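Local coordinates for protein TetR family transcription regulator (Marinobacter aquaeolei, PDB 3PAS) that probably acts as a DNA-binding transcription regulator of the TetR family, recognising cis-regulatory sequences as a dimer through a helix-turn-helix motif, at residues 9-14 with 60-65; 16-21 with 99-104; 24-29 with 106-111. One frame throughout, in Å; residues are numbered along the deposited sequence. Where two conformers were deposited one is given.

Interaction 1. Residues 9-14 with 60-65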
# COMPACT_ATOMS: atom_id res chain seq x y z
N LYS B 9 -1.74 -33.98 2.72
CA LYS B 9 -3.05 -33.62 3.24
C LYS B 9 -2.90 -32.24 3.89
O LYS B 9 -3.75 -31.37 3.72
CB LYS B 9 -3.53 -34.63 4.32
CG LYS B 9 -3.84 -36.01 3.84
CD LYS B 9 -5.22 -36.10 3.26
CE LYS B 9 -5.60 -37.53 2.98
NZ LYS B 9 -5.81 -38.30 4.22
N ARG B 10 -1.80 -32.04 4.61
CA ARG B 10 -1.56 -30.77 5.26
C ARG B 10 -1.52 -29.65 4.22
O ARG B 10 -2.17 -28.65 4.40
CB ARG B 10 -0.28 -30.75 6.09
CG ARG B 10 -0.39 -31.42 7.46
CD ARG B 10 0.94 -31.41 8.24
NE ARG B 10 0.78 -32.14 9.52
CZ ARG B 10 0.32 -31.61 10.66
NH1 ARG B 10 -0.05 -30.33 10.71
NH2 ARG B 10 0.17 -32.35 11.75
N ILE B 11 -0.75 -29.84 3.15
CA ILE B 11 -0.66 -28.88 2.05
C ILE B 11 -2.03 -28.56 1.44
O ILE B 11 -2.32 -27.40 1.08
CB ILE B 11 0.31 -29.40 0.93
CG1 ILE B 11 1.74 -29.43 1.45
CG2 ILE B 11 0.25 -28.50 -0.34
CD1 ILE B 11 2.33 -28.08 1.63
N ALA B 12 -2.89 -29.57 1.34
CA ALA B 12 -4.21 -29.38 0.80
C ALA B 12 -4.97 -28.39 1.68
O ALA B 12 -5.61 -27.45 1.15
CB ALA B 12 -4.99 -30.69 0.63
N PHE B 13 -4.87 -28.57 3.00
CA PHE B 13 -5.54 -27.64 3.92
C PHE B 13 -4.93 -26.25 3.98
O PHE B 13 -5.68 -25.27 4.05
CB PHE B 13 -5.63 -28.22 5.34
CG PHE B 13 -6.51 -29.45 5.45
CD1 PHE B 13 -7.86 -29.40 5.14
CD2 PHE B 13 -5.96 -30.66 5.84
CE1 PHE B 13 -8.66 -30.52 5.24
CE2 PHE B 13 -6.76 -31.78 5.96
CZ PHE B 13 -8.12 -31.71 5.66
N LEU B 14 -3.60 -26.16 3.97
CA LEU B 14 -2.91 -24.92 4.01
C LEU B 14 -3.22 -24.09 2.74
O LEU B 14 -3.56 -22.94 2.84
CB LEU B 14 -1.40 -25.15 4.17
CG LEU B 14 -0.98 -25.79 5.49
CD1 LEU B 14 0.38 -26.45 5.38
CD2 LEU B 14 -1.09 -24.76 6.62
N PHE B 60 -0.12 -19.09 7.85
CA PHE B 60 0.73 -17.91 7.80
C PHE B 60 2.21 -18.34 7.72
O PHE B 60 2.98 -17.83 6.89
CB PHE B 60 0.49 -16.99 8.97
CG PHE B 60 1.34 -15.76 8.94
CD1 PHE B 60 1.08 -14.79 8.04
CD2 PHE B 60 2.44 -15.64 9.75
CE1 PHE B 60 1.88 -13.63 7.98
CE2 PHE B 60 3.21 -14.50 9.72
CZ PHE B 60 2.95 -13.52 8.83
N TYR B 61 2.60 -19.31 8.53
CA TYR B 61 3.97 -19.83 8.48
C TYR B 61 4.33 -20.55 7.22
O TYR B 61 5.47 -20.46 6.74
CB TYR B 61 4.26 -20.72 9.69
CG TYR B 61 4.33 -19.99 10.98
CD1 TYR B 61 4.95 -18.74 11.07
CD2 TYR B 61 3.88 -20.56 12.16
CE1 TYR B 61 5.05 -18.06 12.27
CE2 TYR B 61 3.99 -19.89 13.38
CZ TYR B 61 4.58 -18.64 13.42
OH TYR B 61 4.70 -17.96 14.61
N TYR B 62 3.38 -21.30 6.67
CA TYR B 62 3.56 -21.94 5.39
C TYR B 62 3.80 -20.88 4.27
O TYR B 62 4.73 -21.01 3.44
CB TYR B 62 2.31 -22.75 5.08
CG TYR B 62 2.19 -23.25 3.66
CD1 TYR B 62 2.91 -24.34 3.24
CD2 TYR B 62 1.31 -22.65 2.76
CE1 TYR B 62 2.77 -24.83 1.95
CE2 TYR B 62 1.17 -23.14 1.49
CZ TYR B 62 1.92 -24.25 1.09
OH TYR B 62 1.82 -24.77 -0.21
N VAL B 63 2.98 -19.85 4.25
CA VAL B 63 3.08 -18.80 3.23
C VAL B 63 4.44 -18.05 3.41
O VAL B 63 5.24 -17.93 2.48
CB VAL B 63 1.85 -17.86 3.32
CG1 VAL B 63 2.09 -16.61 2.53
CG2 VAL B 63 0.53 -18.60 2.86
N SER B 64 4.70 -17.62 4.63
CA SER B 64 5.92 -16.91 4.98
C SER B 64 7.18 -17.76 4.71
O SER B 64 8.16 -17.27 4.13
CB SER B 64 5.89 -16.47 6.45
OG SER B 64 4.77 -15.65 6.72
N ASP B 65 7.16 -19.01 5.12
CA ASP B 65 8.31 -19.90 4.84
C ASP B 65 8.60 -20.11 3.37
O ASP B 65 9.76 -20.07 2.94
CB ASP B 65 8.16 -21.23 5.53
CG ASP B 65 8.19 -21.08 7.05
OD1 ASP B 65 8.50 -19.96 7.52
OD2 ASP B 65 7.88 -22.05 7.74

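Interaction 2. Residues 16-21 with 99-104. With ACT (acetate ion), chain M.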
# COMPACT_ATOMS: atom_id res chain seq x y z
N ALA B 16 -5.88 -24.49 0.74
CA ALA B 16 -7.31 -24.15 0.75
C ALA B 16 -7.54 -22.94 1.66
O ALA B 16 -8.39 -22.09 1.37
CB ALA B 16 -8.13 -25.35 1.24
N THR B 17 -6.79 -22.85 2.76
CA THR B 17 -6.87 -21.72 3.69
C THR B 17 -6.39 -20.45 2.96
O THR B 17 -7.06 -19.44 2.99
CB THR B 17 -6.05 -21.94 4.94
OG1 THR B 17 -6.53 -23.09 5.64
CG2 THR B 17 -6.18 -20.76 5.90
N VAL B 18 -5.20 -20.52 2.34
CA VAL B 18 -4.70 -19.41 1.48
C VAL B 18 -5.78 -18.93 0.48
O VAL B 18 -6.07 -17.75 0.44
CB VAL B 18 -3.45 -19.78 0.69
CG1 VAL B 18 -3.13 -18.64 -0.37
CG2 VAL B 18 -2.27 -20.03 1.65
N ARG B 19 -6.39 -19.85 -0.29
CA ARG B 19 -7.39 -19.47 -1.27
C ARG B 19 -8.65 -18.85 -0.72
O ARG B 19 -9.10 -17.80 -1.22
CB ARG B 19 -7.80 -20.65 -2.19
CG ARG B 19 -6.67 -21.19 -3.01
CD ARG B 19 -7.17 -22.15 -4.10
NE ARG B 19 -8.01 -23.23 -3.59
CZ ARG B 19 -7.56 -24.35 -3.02
NH1 ARG B 19 -6.27 -24.56 -2.88
NH2 ARG B 19 -8.42 -25.27 -2.61
N GLU B 20 -9.22 -19.47 0.33
CA GLU B 20 -10.46 -19.01 0.89
C GLU B 20 -10.31 -17.66 1.59
O GLU B 20 -11.15 -16.76 1.42
CB GLU B 20 -11.06 -20.07 1.80
CG GLU B 20 -11.49 -21.30 1.07
CD GLU B 20 -12.66 -21.04 0.13
OE1 GLU B 20 -13.71 -20.58 0.61
OE2 GLU B 20 -12.51 -21.33 -1.08
N VAL B 21 -9.23 -17.50 2.35
CA VAL B 21 -9.02 -16.23 3.05
C VAL B 21 -8.66 -15.13 2.03
O VAL B 21 -9.17 -13.98 2.14
CB VAL B 21 -7.98 -16.34 4.15
CG1 VAL B 21 -7.63 -14.93 4.71
CG2 VAL B 21 -8.48 -17.29 5.27
N ARG B 99 1.64 -16.55 -7.86
CA ARG B 99 0.90 -16.94 -6.68
C ARG B 99 0.55 -15.71 -5.84
O ARG B 99 0.95 -15.57 -4.67
CB ARG B 99 1.71 -17.97 -5.89
CG ARG B 99 2.07 -19.19 -6.72
CD ARG B 99 1.86 -20.46 -5.93
NE ARG B 99 0.55 -20.40 -5.30
CZ ARG B 99 0.20 -21.16 -4.28
NH1 ARG B 99 1.04 -22.06 -3.82
NH2 ARG B 99 -0.99 -21.04 -3.78
N PRO B 100 -0.23 -14.79 -6.44
CA PRO B 100 -0.52 -13.57 -5.69
C PRO B 100 -1.32 -13.85 -4.39
O PRO B 100 -1.29 -13.06 -3.43
CB PRO B 100 -1.36 -12.77 -6.68
CG PRO B 100 -1.92 -13.73 -7.58
CD PRO B 100 -0.94 -14.82 -7.72
N GLU B 101 -2.03 -14.96 -4.36
CA GLU B 101 -2.76 -15.35 -3.14
C GLU B 101 -1.85 -15.52 -1.91
O GLU B 101 -2.27 -15.29 -0.76
CB GLU B 101 -3.59 -16.63 -3.41
CG GLU B 101 -2.75 -17.87 -3.74
CD GLU B 101 -2.36 -18.06 -5.22
OE1 GLU B 101 -2.44 -17.12 -6.03
OE2 GLU B 101 -1.96 -19.18 -5.55
N LEU B 102 -0.58 -15.87 -2.13
CA LEU B 102 0.38 -15.97 -1.03
C LEU B 102 0.64 -14.56 -0.45
O LEU B 102 0.63 -14.36 0.77
CB LEU B 102 1.70 -16.55 -1.52
CG LEU B 102 1.79 -18.01 -1.98
CD1 LEU B 102 3.27 -18.22 -2.47
CD2 LEU B 102 1.38 -19.03 -0.82
N PHE B 103 0.90 -13.59 -1.31
CA PHE B 103 1.05 -12.21 -0.86
C PHE B 103 -0.23 -11.69 -0.16
O PHE B 103 -0.15 -10.98 0.83
CB PHE B 103 1.29 -11.27 -2.06
CG PHE B 103 2.70 -11.25 -2.61
CD1 PHE B 103 3.59 -12.30 -2.41
CD2 PHE B 103 3.12 -10.16 -3.40
CE1 PHE B 103 4.88 -12.27 -2.95
CE2 PHE B 103 4.40 -10.13 -3.91
CZ PHE B 103 5.28 -11.20 -3.69
N ARG B 104 -1.39 -11.99 -0.73
CA ARG B 104 -2.66 -11.50 -0.14
C ARG B 104 -2.91 -12.12 1.25
O ARG B 104 -3.29 -11.41 2.19
CB ARG B 104 -3.80 -11.80 -1.08
CG ARG B 104 -5.13 -11.27 -0.63
CD ARG B 104 -5.97 -10.91 -1.84
NE ARG B 104 -6.62 -9.64 -1.59
CZ ARG B 104 -5.99 -8.47 -1.53
NH1 ARG B 104 -4.67 -8.37 -1.72
NH2 ARG B 104 -6.69 -7.37 -1.28
C ACT M . -1.65 -8.85 -4.68
O ACT M . -2.20 -8.37 -5.69
OXT ACT M . -2.42 -9.32 -3.82
CH3 ACT M . -0.16 -8.87 -4.50

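Interaction 3. Residues 24-29 with 106-111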
# COMPACT_ATOMS: atom_id res chain seq x y z
N HIS B 24 -12.13 -14.41 0.40
CA HIS B 24 -13.30 -14.01 1.19
C HIS B 24 -12.98 -13.40 2.58
O HIS B 24 -13.88 -12.92 3.25
CB HIS B 24 -14.23 -15.22 1.35
CG HIS B 24 -14.61 -15.84 0.04
ND1 HIS B 24 -14.00 -16.98 -0.45
CD2 HIS B 24 -15.52 -15.47 -0.89
CE1 HIS B 24 -14.54 -17.29 -1.62
NE2 HIS B 24 -15.45 -16.38 -1.92
N GLY B 25 -11.72 -13.39 2.98
CA GLY B 25 -11.30 -12.82 4.28
C GLY B 25 -11.49 -13.84 5.40
O GLY B 25 -12.04 -14.96 5.19
N PHE B 26 -11.00 -13.50 6.59
CA PHE B 26 -11.03 -14.46 7.72
C PHE B 26 -12.39 -14.83 8.26
O PHE B 26 -12.71 -16.01 8.47
CB PHE B 26 -10.21 -13.90 8.90
CG PHE B 26 -8.72 -13.91 8.66
CD1 PHE B 26 -8.07 -15.11 8.41
CD2 PHE B 26 -7.97 -12.74 8.74
CE1 PHE B 26 -6.69 -15.14 8.20
CE2 PHE B 26 -6.63 -12.75 8.55
CZ PHE B 26 -5.96 -13.96 8.28
N SER B 27 -13.18 -13.80 8.55
CA SER B 27 -14.48 -13.96 9.17
C SER B 27 -15.41 -14.82 8.37
O SER B 27 -16.14 -15.61 8.95
CB SER B 27 -15.12 -12.59 9.36
OG SER B 27 -14.31 -11.86 10.25
N ALA B 28 -15.39 -14.70 7.05
CA ALA B 28 -16.27 -15.52 6.23
C ALA B 28 -15.78 -16.95 6.06
O ALA B 28 -16.56 -17.82 5.67
CB ALA B 28 -16.49 -14.88 4.85
N THR B 29 -14.51 -17.22 6.34
CA THR B 29 -13.93 -18.53 6.10
C THR B 29 -13.95 -19.37 7.38
O THR B 29 -13.27 -19.06 8.36
CB THR B 29 -12.47 -18.35 5.60
OG1 THR B 29 -12.47 -17.54 4.42
CG2 THR B 29 -11.83 -19.66 5.30
N HIS B 106 -0.55 -13.26 3.33
CA HIS B 106 0.40 -12.58 4.20
C HIS B 106 -0.09 -11.16 4.67
O HIS B 106 -0.08 -10.84 5.86
CB HIS B 106 1.77 -12.46 3.50
CG HIS B 106 2.81 -11.81 4.36
ND1 HIS B 106 2.95 -10.43 4.42
CD2 HIS B 106 3.67 -12.33 5.26
CE1 HIS B 106 3.87 -10.14 5.32
NE2 HIS B 106 4.34 -11.27 5.82
N GLU B 107 -0.52 -10.36 3.70
CA GLU B 107 -1.07 -9.01 3.94
C GLU B 107 -2.34 -9.06 4.82
O GLU B 107 -2.45 -8.33 5.80
CB GLU B 107 -1.39 -8.37 2.59
CG GLU B 107 -1.96 -6.91 2.61
CD GLU B 107 -0.91 -5.87 2.95
OE1 GLU B 107 0.26 -6.24 3.19
OE2 GLU B 107 -1.28 -4.66 3.01
N THR B 108 -3.30 -9.92 4.48
CA THR B 108 -4.51 -10.02 5.28
C THR B 108 -4.17 -10.40 6.72
O THR B 108 -4.68 -9.78 7.66
CB THR B 108 -5.51 -11.07 4.73
OG1 THR B 108 -5.89 -10.71 3.40
CG2 THR B 108 -6.80 -11.07 5.59
N PHE B 109 -3.30 -11.40 6.90
CA PHE B 109 -2.93 -11.86 8.24
C PHE B 109 -2.18 -10.82 9.03
O PHE B 109 -2.53 -10.55 10.21
CB PHE B 109 -2.07 -13.13 8.17
CG PHE B 109 -1.88 -13.84 9.50
CD1 PHE B 109 -0.93 -13.42 10.41
CD2 PHE B 109 -2.64 -14.96 9.82
CE1 PHE B 109 -0.75 -14.06 11.63
CE2 PHE B 109 -2.47 -15.62 11.05
CZ PHE B 109 -1.51 -15.17 11.95
N THR B 110 -1.14 -10.23 8.42
CA THR B 110 -0.32 -9.23 9.15
C THR B 110 -1.13 -8.00 9.54
O THR B 110 -0.78 -7.34 10.50
CB THR B 110 1.00 -8.76 8.40
OG1 THR B 110 0.63 -8.12 7.18
CG2 THR B 110 1.93 -9.90 8.11
N HIS B 111 -2.20 -7.67 8.81
CA HIS B 111 -3.07 -6.49 9.09
C HIS B 111 -4.30 -6.92 9.88
O HIS B 111 -5.31 -6.25 9.84
CB HIS B 111 -3.60 -5.85 7.79
CG HIS B 111 -2.62 -4.99 7.05
ND1 HIS B 111 -2.40 -3.66 7.37
CD2 HIS B 111 -1.86 -5.25 5.96
CE1 HIS B 111 -1.52 -3.15 6.52
NE2 HIS B 111 -1.17 -4.09 5.66

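Interaction 1. Residues 9-14 with 60-65
I11 and L14, a helical turn apart on helix 5-24, meet the ring of Y62 on helix 52-76. L14 lies over the ring: its CB sits 4.1 Å from the centroid of the Y62 ring, 18° off the ring normal, in a CH-pi contact displaced toward the CD2 side. The isobutyl group continues across the same face toward the CD1 side, where L14 CD1 comes to 3.9 Å from Y62 CD1. With CG of Y62 anti to its backbone N (chi1 167°), the ring is sent out from its helix to meet helix 5-24. I11 approaches differently, its side chain crossing that of Y62 at about a right angle. Its CD1 is 3.3 Å from Y62 CE1, a short approach to be read with caution because I11 was modelled in two conformers; CG2 of I11 lies 4.0 Å from Y62 OH. No hydrogen bond joins the two segments, and the phenol finds its polar partner just beyond them, where Y62 OH is hydrogen-bonded to E15 OE2. The tyrosine thus presents its carbons to the aliphatic side chains and its hydroxyl to a carboxylate of helix 5-24. Around this contact, L14 also packs on L55, A58 and T59 earlier in helix 52-76, F13 faces helix 42-48 through T44, L45 and Y48, and V63 touches L102 of helix 100-110.

Interaction 2. Residues 16-21 with 99-104
The junction between the helix-turn-helix domain and the C-terminal domain of this TetR-family protein runs through V18, on helix 5-24, and E101, in the first turn of helix 100-110. The touching is done by one methyl: V18 CG1 lies 3.5 Å from E101 CG and 3.5 Å from E101 O, pressing on both stem and backbone. CG1 of V18, anti to the backbone N (chi1 171°), is the branch turned to E101, while the residue also packs on T59 and V63 of helix 52-76. The side chains cross at about a right angle, and the glutamate bends at chi2 (-86°), bringing its carboxylate back to R99. In the conformer of R99 given, NE and NH2 grip the same oxygen side-on, R99 NE at 2.8 Å and R99 NH2 at 2.7 Å from E101 OE2, with that oxygen in the guanidinium plane. R99 NH2 also forms a salt bridge with E15, which brings helix 5-24 into the network. R104 NH1 makes a weak hydrogen bond (3.2 Å) to OXT of an acetate ion, probably crystallisation-derived. Replacing E101 by alanine removes the carboxylate and CG, and is likely to leave R99 with E15 alone of these two mates and a gap beside V18 CG1. A valine methyl against the glutamate stem, with the R99-E101 ion pair beside it, joins the first helix of a TetR-type DNA-binding domain to the helical C-terminal domain.

Interaction 3. Residues 24-29 with 106-111
F26, in the loop between helices 5-24 and 31-37, reaches T108 and F109 near the end of helix 100-110, and the contact between them is apolar. T108 supplies a methyl: its CG2 lies 3.4 Å from F26 CE2, the two side chains coming from opposite directions. That methyl is anti to the backbone N (chi1 -60° for OG1), which turns it to the phenylalanine while T108 OG1 bonds back to the carbonyl of R104 one turn earlier in its own helix. F109 is met at the far end of the ring. F26 CZ is 3.7 Å from F109 CA, which lies at the ring edge and in its plane, and 3.8 Å from F109 CD2; the side chains lie at an oblique inclination. The F26 ring further makes an edge-to-face contact with W114 and packs on V21 and L56, whereas F109 stacks on F60.

No hydrogen bond crosses between the segments; those in 24-29 shape the loop that carries F26. G25 leaves the helix with positive phi, and a type I beta turn follows from F26 to T29, closed by T29 N to F26 O at 3.0 Å. The hydroxyl of T29 reaches back to G25 O at 2.7 Å, nearly along the C=O axis (162°). K52 NZ binds the carbonyls of both F26 and T29, tying the turn to the start of helix 52-76.

Across the interface, then, cohesion comes from shape and burial of carbon, with no polar bond to fix direction. Polar groups fold the turn, and its phenylalanine supplies the grip on helix 100-110.

From the N terminus, the chain gives the first partners of interactions 1, 2 and 3 in turn along helix 5-24 and the loop after it, and the second partners follow in the same order on helices 52-76 and 100-110. Interaction 1 closes a span of 45 residues that includes the predicted helix-turn-helix; interactions 2 and 3 close spans of 77 and 76. Every pair crosses and none nests. Interactions 1 and 2 share helix 5-24 and meet at V63, interactions 2 and 3 share helix 100-110 and meet at V21, and F60 packs on F109 to join 1 to 3. Together they tie the probable N-terminal DNA-binding region to the C-terminal domain.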